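Local structure of ribokinase (Thermotoga maritima, 1VM7) at residues Ile17-Ser22 and Lys67-Val72; Ala55-Thr60 and Val259-Phe264; Thr154-Ala159 and Glu178-Tyr183. The protein probably phosphorylates D-ribose at O-5 with ATP and magnesium, giving the D-ribose 5-phosphate used for nucleotide, histidine and tryptophan synthesis or the pentose phosphate pathway. One frame throughout, in Å; residues are numbered along the deposited sequence.

Contact 1 (Ile17-Ser22 and Lys67-Val72)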
loop_
_atom_site.group_PDB
_atom_site.type_symbol
_atom_site.label_atom_id
_atom_site.label_comp_id
_atom_site.label_asym_id
_atom_site.label_seq_id
_atom_site.Cartn_x
_atom_site.Cartn_y
_atom_site.Cartn_z
ATOM N N ILE A 17 -31.092 8.930 9.197
ATOM C CA ILE A 17 -29.890 9.446 8.519
ATOM C C ILE A 17 -29.290 8.429 7.522
ATOM O O ILE A 17 -29.087 7.250 7.836
ATOM C CB ILE A 17 -28.759 9.819 9.530
ATOM C CG1 ILE A 17 -29.214 10.907 10.508
ATOM C CG2 ILE A 17 -27.464 10.220 8.777
ATOM C CD1 ILE A 17 -28.222 11.183 11.637
ATOM N N SER A 18 -29.009 8.916 6.319
ATOM C CA SER A 18 -28.233 8.192 5.341
ATOM C C SER A 18 -26.974 8.962 5.028
ATOM O O SER A 18 -26.992 10.189 4.953
ATOM C CB SER A 18 -29.019 8.020 4.058
ATOM O OG SER A 18 -30.101 7.143 4.252
ATOM N N VAL A 19 -25.870 8.240 4.871
ATOM C CA VAL A 19 -24.633 8.802 4.363
ATOM C C VAL A 19 -24.440 8.184 2.990
ATOM O O VAL A 19 -24.631 6.985 2.823
ATOM C CB VAL A 19 -23.345 8.489 5.227
ATOM C CG1 VAL A 19 -22.149 9.205 4.644
ATOM C CG2 VAL A 19 -23.499 8.904 6.647
ATOM N N VAL A 20 -24.109 9.013 2.004
ATOM C CA VAL A 20 -23.778 8.520 0.685
ATOM C C VAL A 20 -22.365 9.010 0.385
ATOM O O VAL A 20 -22.119 10.195 0.242
ATOM C CB VAL A 20 -24.769 8.986 -0.387
ATOM C CG1 VAL A 20 -24.348 8.437 -1.747
ATOM C CG2 VAL A 20 -26.203 8.537 -0.040
ATOM N N GLY A 21 -21.425 8.091 0.327
ATOM C CA GLY A 21 -20.047 8.482 0.253
ATOM C C GLY A 21 -19.020 7.369 0.312
ATOM O O GLY A 21 -19.268 6.208 -0.015
ATOM N N SER A 22 -17.832 7.764 0.739
ATOM C CA SER A 22 -16.616 7.033 0.492
ATOM C C SER A 22 -16.181 6.113 1.654
ATOM O O SER A 22 -16.408 6.404 2.829
ATOM C CB SER A 22 -15.526 8.059 0.227
ATOM O OG SER A 22 -15.315 8.845 1.419
ATOM N N LYS A 67 -28.247 4.282 16.766
ATOM C CA LYS A 67 -29.290 3.655 15.969
ATOM C C LYS A 67 -28.745 3.177 14.633
ATOM O O LYS A 67 -29.490 3.056 13.674
ATOM C CB LYS A 67 -30.406 4.659 15.746
ATOM C CG LYS A 67 -31.126 5.002 17.043
ATOM C CD LYS A 67 -32.332 5.822 16.781
ATOM C CE LYS A 67 -32.936 6.352 18.081
ATOM N NZ LYS A 67 -32.509 5.655 19.319
ATOM N N GLY A 68 -27.446 2.880 14.588
ATOM C CA GLY A 68 -26.809 2.435 13.367
ATOM C C GLY A 68 -26.697 3.580 12.393
ATOM O O GLY A 68 -26.757 4.748 12.788
ATOM N N CYS A 69 -26.525 3.249 11.116
ATOM C CA CYS A 69 -26.476 4.250 10.060
ATOM C C CYS A 69 -26.642 3.627 8.684
ATOM O O CYS A 69 -26.057 2.600 8.389
ATOM C CB CYS A 69 -25.179 5.044 10.124
ATOM S SG CYS A 69 -25.091 6.543 9.017
ATOM N N ARG A 70 -27.474 4.239 7.858
ATOM C CA ARG A 70 -27.587 3.869 6.459
ATOM C C ARG A 70 -26.452 4.562 5.718
ATOM O O ARG A 70 -26.256 5.777 5.812
ATOM C CB ARG A 70 -28.939 4.265 5.907
ATOM C CG ARG A 70 -30.045 3.585 6.656
ATOM C CD ARG A 70 -31.402 4.010 6.218
ATOM N NE ARG A 70 -32.413 3.301 7.004
ATOM C CZ ARG A 70 -33.639 3.005 6.576
ATOM N NH1 ARG A 70 -34.049 3.336 5.354
ATOM N NH2 ARG A 70 -34.470 2.360 7.391
ATOM N N PHE A 71 -25.664 3.770 5.023
ATOM C CA PHE A 71 -24.445 4.265 4.452
ATOM C C PHE A 71 -24.305 3.618 3.109
ATOM O O PHE A 71 -23.969 2.428 3.025
ATOM C CB PHE A 71 -23.266 3.917 5.355
ATOM C CG PHE A 71 -21.913 4.301 4.803
ATOM C CD1 PHE A 71 -21.743 5.435 3.975
ATOM C CD2 PHE A 71 -20.783 3.569 5.174
ATOM C CE1 PHE A 71 -20.517 5.796 3.495
ATOM C CE2 PHE A 71 -19.507 3.937 4.694
ATOM C CZ PHE A 71 -19.393 5.063 3.846
ATOM N N VAL A 72 -24.655 4.374 2.061
ATOM C CA VAL A 72 -24.479 3.896 0.696
ATOM C C VAL A 72 -23.045 4.184 0.327
ATOM O O VAL A 72 -22.567 5.336 0.380
ATOM C CB VAL A 72 -25.489 4.504 -0.310
ATOM C CG1 VAL A 72 -25.285 3.906 -1.708
ATOM C CG2 VAL A 72 -26.890 4.185 0.167
HETATM O O HOH W 1 -32.582 5.191 3.345
#
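V19 is held through both its N and its O by the neighbouring strand. Its N donates to R70 O over 2.7 Å with an N-H...O angle of 164°, and its O receives V72 N, also at 2.7 Å. The same pattern continues at G21, whose N reaches V72 O at 3.0 Å in a nearly straight bond, while at the other end R70 N to I17 O is long and weak. Between these bonds the CA-H groups of S18, V20 and F71 point at carbonyl oxygens that each also take an N-H bond. On the face bearing S18 and R70 a water joins S18 OG to NH1 of R70, lying in the guanidinium plane at its edge; the R70 chain, extended from CG to NE, carries the group beyond the strand, where E140 is a distant and weak ion-pair partner.

The pairing belongs to the central, largely parallel sheet of the ribokinase-like alpha/beta fold. Strand 17-20 lies between strands 69-75 and 143-146, and helix 53-65 covers the face that bears V19 and F71. On that face V19 CB sits 3.7 Å from F71 CD1, and V19 CG2 meets C69 SG at the same distance. With CG anti to its backbone N (chi1 176°), the F71 ring leans toward the end of strand 17-20, and its rim is lined by oxygens: V19 O lies near the ring plane by CD1, and S22 O is 3.4 Å from CZ. S22 OG is bonded to OE1 of E149, a predicted substrate-binding residue, and to G54 N. On the face shared with S18 and R70, V20 and V72 run abreast, V20 CG2 4.1 Å from V72 CB.

Contact 2 (Ala55-Thr60 and Val259-Phe264); sequences ANQAVT and VFNGAF
Two helices that meet at the predicted ribose site of this PfkB-family kinase, 53-65 and 256-269, pack here with their local axes 7.8 Å apart and crossing at -40°. With no side chain on G262, its CA can lie 4.8 Å from Q57 CA, against Q57 O and T60 CG2. T60 fills the contact with its methyl, CG2 standing 3.5 Å from V259 O and 3.6 Å from A263 N. Its hydroxyl, beside the backbone N at chi1 -59°, turns back to donate to N56 O over 2.7 Å, from the opposite face of that carbonyl to T60 N. Beside them Q57 and N261 run in the same direction, with Q57 CD 3.9 Å from N261 CB. A water donates to Q57 OE1 and accepts from N261 ND2.

These amides and that of N56 have further partners. Q57 NE2 and N56 ND2 each bind one carboxylate oxygen of D258, the predicted proton acceptor, and Q57 OE1 binds Q147 NE2, while N261 ND2 binds T188 and its OD1 binds K226, a predicted ATP-site residue. Bonds to its two oxygens from N56 and Q57 on the other helix would be expected to limit rotation of the D258 carboxylate.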
loop_
_atom_site.group_PDB
_atom_site.type_symbol
_atom_site.label_atom_id
_atom_site.label_comp_id
_atom_site.label_asym_id
_atom_site.label_seq_id
_atom_site.Cartn_x
_atom_site.Cartn_y
_atom_site.Cartn_z
ATOM N N ALA A 55 -17.335 7.055 5.474
ATOM C CA ALA A 55 -17.343 6.046 6.526
ATOM C C ALA A 55 -17.120 6.635 7.886
ATOM O O ALA A 55 -17.706 6.202 8.878
ATOM C CB ALA A 55 -16.278 4.999 6.253
ATOM N N ASN A 56 -16.218 7.604 7.952
ATOM C CA ASN A 56 -15.940 8.246 9.206
ATOM C C ASN A 56 -17.198 8.900 9.740
ATOM O O ASN A 56 -17.482 8.837 10.944
ATOM C CB ASN A 56 -14.813 9.279 9.100
ATOM C CG ASN A 56 -13.493 8.670 8.799
ATOM O OD1 ASN A 56 -13.316 7.437 8.864
ATOM N ND2 ASN A 56 -12.532 9.527 8.445
ATOM N N GLN A 57 -17.977 9.484 8.848
ATOM C CA GLN A 57 -19.230 10.109 9.249
ATOM C C GLN A 57 -20.314 9.100 9.592
ATOM O O GLN A 57 -21.045 9.271 10.558
ATOM C CB GLN A 57 -19.664 11.096 8.173
ATOM C CG GLN A 57 -18.718 12.263 8.113
ATOM C CD GLN A 57 -18.988 13.216 6.999
ATOM O OE1 GLN A 57 -20.057 13.206 6.401
ATOM N NE2 GLN A 57 -18.014 14.055 6.702
ATOM N N ALA A 58 -20.440 8.049 8.800
ATOM C CA ALA A 58 -21.395 6.979 9.107
ATOM C C ALA A 58 -21.082 6.327 10.456
ATOM O O ALA A 58 -21.976 6.079 11.276
ATOM C CB ALA A 58 -21.369 5.962 8.052
ATOM N N VAL A 59 -19.817 6.022 10.677
ATOM C CA VAL A 59 -19.378 5.409 11.945
ATOM C C VAL A 59 -19.648 6.360 13.118
ATOM O O VAL A 59 -19.985 5.920 14.227
ATOM C CB VAL A 59 -17.879 5.018 11.892
ATOM C CG1 VAL A 59 -17.350 4.585 13.279
ATOM C CG2 VAL A 59 -17.651 3.922 10.905
ATOM N N THR A 60 -19.497 7.665 12.866
ATOM C CA THR A 60 -19.843 8.656 13.859
ATOM C C THR A 60 -21.349 8.600 14.150
ATOM O O THR A 60 -21.751 8.542 15.306
ATOM C CB THR A 60 -19.354 10.091 13.448
ATOM O OG1 THR A 60 -17.925 10.082 13.271
ATOM C CG2 THR A 60 -19.696 11.075 14.482
ATOM N N VAL A 259 -16.305 13.732 12.316
ATOM C CA VAL A 259 -16.975 13.585 13.602
ATOM C C VAL A 259 -17.973 14.726 13.821
ATOM O O VAL A 259 -19.113 14.487 14.187
ATOM C CB VAL A 259 -15.966 13.478 14.776
ATOM C CG1 VAL A 259 -16.667 13.439 16.131
ATOM C CG2 VAL A 259 -15.155 12.222 14.638
ATOM N N PHE A 260 -17.559 15.966 13.560
ATOM C CA PHE A 260 -18.484 17.058 13.669
ATOM C C PHE A 260 -19.734 16.807 12.832
ATOM O O PHE A 260 -20.854 16.950 13.321
ATOM C CB PHE A 260 -17.851 18.391 13.261
ATOM C CG PHE A 260 -18.830 19.500 13.288
ATOM C CD1 PHE A 260 -19.172 20.087 14.487
ATOM C CD2 PHE A 260 -19.527 19.851 12.152
ATOM C CE1 PHE A 260 -20.131 21.091 14.546
ATOM C CE2 PHE A 260 -20.492 20.842 12.199
ATOM C CZ PHE A 260 -20.790 21.475 13.406
ATOM N N ASN A 261 -19.547 16.475 11.552
ATOM C CA ASN A 261 -20.695 16.352 10.648
ATOM C C ASN A 261 -21.676 15.266 11.114
ATOM O O ASN A 261 -22.877 15.508 11.110
ATOM C CB ASN A 261 -20.250 16.125 9.188
ATOM C CG ASN A 261 -19.895 17.429 8.470
ATOM O OD1 ASN A 261 -19.263 18.293 9.037
ATOM N ND2 ASN A 261 -20.305 17.554 7.213
ATOM N N GLY A 262 -21.147 14.107 11.526
ATOM C CA GLY A 262 -21.974 12.984 11.949
ATOM C C GLY A 262 -22.725 13.264 13.225
ATOM O O GLY A 262 -23.919 12.989 13.328
ATOM N N ALA A 263 -22.020 13.831 14.199
ATOM C CA ALA A 263 -22.617 14.237 15.472
ATOM C C ALA A 263 -23.618 15.377 15.282
ATOM O O ALA A 263 -24.705 15.355 15.849
ATOM C CB ALA A 263 -21.539 14.640 16.421
ATOM N N PHE A 264 -23.261 16.373 14.469
ATOM C CA PHE A 264 -24.219 17.415 14.091
ATOM C C PHE A 264 -25.528 16.813 13.579
ATOM O O PHE A 264 -26.601 17.210 13.998
ATOM C CB PHE A 264 -23.601 18.314 13.022
ATOM C CG PHE A 264 -24.491 19.414 12.583
ATOM C CD1 PHE A 264 -24.696 20.513 13.398
ATOM C CD2 PHE A 264 -25.150 19.354 11.375
ATOM C CE1 PHE A 264 -25.528 21.524 13.015
ATOM C CE2 PHE A 264 -25.973 20.397 10.970
ATOM C CZ PHE A 264 -26.171 21.456 11.799
HETATM O O HOH W 2 -21.406 15.486 5.468
#

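Contact 3 (Thr154-Ala159 and Glu178-Tyr183); sequences TTLECA and EEIFQY
E179 meets L156 at the outer margin of this contact, its extended chain running roughly perpendicular to that of the leucine. The carboxylate oxygen OE1 comes to 3.6 Å from L156 CD2, a van der Waals contact of oxygen with methyl, while the other oxygen, OE2, makes a long and weak ion pair with K160. The backbone of E179 serves the turn itself: its O accepts a hydrogen bond from Q182 NE2 at 2.8 Å, on a lone pair in the carbonyl plane and almost within the plane of the amide, so that the glutamine is tied back over its own turn.

I180 follows and is the centre of the packing. L156 and I180 overlap head to tail, L156 CD1 lying 3.6 Å from I180 CA and 3.8 Å from its CB. CG1 of I180 stands anti to the backbone N (chi1 -164°), which sends the longer branch toward the helix: CG1 is 3.9 Å from A159 CB, and CD1 ends 3.7 Å from T155 CG2. The shorter branch, CG2, turns to the other side and rests over the centre of the F181 ring. F181 itself points away from the helix, toward F201 and F215.

Y183 closes the segment. Its CB is 3.4 Å from A159 O and also touches A159 CB, while one face of its ring is covered by CG of Q182.

The segment 178-183, helical in its backbone angles through 182 but without regular helix bonds, belongs to the connection between the parallel strands 165-168 and 186-187. It lies alongside helix 152-161, whose residues T155, C158 and A159 rest on strand 143-146, and F181 anchors its far side against residues of helices 191-202 and 208-217.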
loop_
_atom_site.group_PDB
_atom_site.type_symbol
_atom_site.label_atom_id
_atom_site.label_comp_id
_atom_site.label_asym_id
_atom_site.label_seq_id
_atom_site.Cartn_x
_atom_site.Cartn_y
_atom_site.Cartn_z
ATOM N N THR A 154 -22.905 11.736 -8.678
ATOM C CA THR A 154 -23.708 10.952 -7.764
ATOM C C THR A 154 -24.080 11.813 -6.584
ATOM O O THR A 154 -25.244 11.906 -6.215
ATOM C CB THR A 154 -22.979 9.691 -7.294
ATOM O OG1 THR A 154 -22.789 8.832 -8.411
ATOM C CG2 THR A 154 -23.804 8.933 -6.238
ATOM N N THR A 155 -23.077 12.454 -6.004
ATOM C CA THR A 155 -23.290 13.399 -4.928
ATOM C C THR A 155 -24.332 14.419 -5.360
ATOM O O THR A 155 -25.306 14.647 -4.659
ATOM C CB THR A 155 -21.962 14.098 -4.560
ATOM O OG1 THR A 155 -21.074 13.124 -4.032
ATOM C CG2 THR A 155 -22.157 15.215 -3.523
ATOM N N LEU A 156 -24.133 15.011 -6.524
ATOM C CA LEU A 156 -25.037 16.024 -7.006
ATOM C C LEU A 156 -26.476 15.493 -7.166
ATOM O O LEU A 156 -27.447 16.133 -6.760
ATOM C CB LEU A 156 -24.527 16.570 -8.336
ATOM C CG LEU A 156 -25.430 17.550 -9.072
ATOM C CD1 LEU A 156 -25.838 18.724 -8.175
ATOM C CD2 LEU A 156 -24.700 18.028 -10.321
ATOM N N GLU A 157 -26.602 14.323 -7.772
ATOM C CA GLU A 157 -27.909 13.764 -8.034
ATOM C C GLU A 157 -28.636 13.484 -6.727
ATOM O O GLU A 157 -29.827 13.731 -6.640
ATOM C CB GLU A 157 -27.801 12.499 -8.898
ATOM C CG GLU A 157 -29.126 11.996 -9.459
ATOM C CD GLU A 157 -29.747 12.942 -10.474
ATOM O OE1 GLU A 157 -29.274 14.100 -10.638
ATOM O OE2 GLU A 157 -30.726 12.521 -11.119
ATOM N N CYS A 158 -27.918 12.981 -5.720
ATOM C CA CYS A 158 -28.490 12.777 -4.378
ATOM C C CYS A 158 -29.002 14.061 -3.744
ATOM O O CYS A 158 -30.098 14.090 -3.217
ATOM C CB CYS A 158 -27.449 12.162 -3.446
ATOM S SG CYS A 158 -27.240 10.443 -3.748
ATOM N N ALA A 159 -28.177 15.107 -3.770
ATOM C CA ALA A 159 -28.560 16.405 -3.220
ATOM C C ALA A 159 -29.763 16.989 -3.965
ATOM O O ALA A 159 -30.660 17.597 -3.353
ATOM C CB ALA A 159 -27.370 17.372 -3.266
ATOM N N GLU A 178 -21.168 24.231 -9.375
ATOM C CA GLU A 178 -22.027 25.222 -8.739
ATOM C C GLU A 178 -23.466 24.765 -8.520
ATOM O O GLU A 178 -24.179 25.273 -7.648
ATOM C CB GLU A 178 -22.070 26.478 -9.628
ATOM C CG GLU A 178 -22.734 27.683 -8.995
ATOM C CD GLU A 178 -22.407 28.954 -9.739
ATOM O OE1 GLU A 178 -22.666 29.000 -10.957
ATOM O OE2 GLU A 178 -21.868 29.898 -9.125
ATOM N N GLU A 179 -23.908 23.818 -9.336
ATOM C CA GLU A 179 -25.308 23.434 -9.350
ATOM C C GLU A 179 -25.759 22.864 -8.010
ATOM O O GLU A 179 -26.938 22.970 -7.663
ATOM C CB GLU A 179 -25.586 22.431 -10.480
ATOM C CG GLU A 179 -27.061 22.135 -10.738
ATOM C CD GLU A 179 -27.290 20.912 -11.647
ATOM O OE1 GLU A 179 -26.348 20.475 -12.366
ATOM O OE2 GLU A 179 -28.428 20.388 -11.641
ATOM N N ILE A 180 -24.826 22.266 -7.255
ATOM C CA ILE A 180 -25.181 21.551 -6.041
ATOM C C ILE A 180 -25.698 22.468 -4.937
ATOM O O ILE A 180 -26.560 22.069 -4.152
ATOM C CB ILE A 180 -23.982 20.679 -5.506
ATOM C CG1 ILE A 180 -24.472 19.650 -4.496
ATOM C CG2 ILE A 180 -22.862 21.553 -4.905
ATOM C CD1 ILE A 180 -23.574 18.500 -4.385
ATOM N N PHE A 181 -25.209 23.699 -4.903
ATOM C CA PHE A 181 -25.365 24.571 -3.733
ATOM C C PHE A 181 -26.816 24.915 -3.405
ATOM O O PHE A 181 -27.192 24.951 -2.242
ATOM C CB PHE A 181 -24.515 25.836 -3.925
ATOM C CG PHE A 181 -23.040 25.553 -4.019
ATOM C CD1 PHE A 181 -22.359 25.023 -2.932
ATOM C CD2 PHE A 181 -22.335 25.782 -5.189
ATOM C CE1 PHE A 181 -21.002 24.745 -3.000
ATOM C CE2 PHE A 181 -20.981 25.511 -5.259
ATOM C CZ PHE A 181 -20.315 24.980 -4.148
ATOM N N GLN A 182 -27.616 25.158 -4.437
ATOM C CA GLN A 182 -29.030 25.527 -4.277
ATOM C C GLN A 182 -29.855 24.408 -3.617
ATOM O O GLN A 182 -30.909 24.669 -3.030
ATOM C CB GLN A 182 -29.656 25.878 -5.641
ATOM C CG GLN A 182 -29.800 24.645 -6.528
ATOM C CD GLN A 182 -29.976 24.957 -7.979
ATOM O OE1 GLN A 182 -30.976 25.542 -8.363
ATOM N NE2 GLN A 182 -29.019 24.532 -8.808
ATOM N N TYR A 183 -29.362 23.174 -3.716
ATOM C CA TYR A 183 -30.008 22.006 -3.116
ATOM C C TYR A 183 -29.583 21.715 -1.676
ATOM O O TYR A 183 -30.133 20.811 -1.050
ATOM C CB TYR A 183 -29.763 20.770 -3.983
ATOM C CG TYR A 183 -30.291 20.950 -5.380
ATOM C CD1 TYR A 183 -31.662 21.118 -5.606
ATOM C CD2 TYR A 183 -29.438 20.977 -6.468
ATOM C CE1 TYR A 183 -32.166 21.304 -6.892
ATOM C CE2 TYR A 183 -29.927 21.163 -7.744
ATOM C CZ TYR A 183 -31.299 21.310 -7.956
ATOM O OH TYR A 183 -31.784 21.514 -9.237
#

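Contacts 1 and 2 are neighbours, their centres about 9 Å apart, and their segments alternate along the chain. Helix 53-65 supplies one side of contact 2 and leads directly into strand 69-75 of contact 1, with F71 packing on A55 and A58 and a probable hydrogen bond between S22 O and A55 N. Together they join the central sheet to the predicted substrate site. Contact 3 lies about 17 Å from contact 1, centre to centre, and about 20 Å from contact 2. It touches contact 1 through V20 CG1 and C158 SG, is nested in the loop that contact 2 closes, and packs the sheet face opposite helix 53-65 and the predicted substrate residues of contact 2.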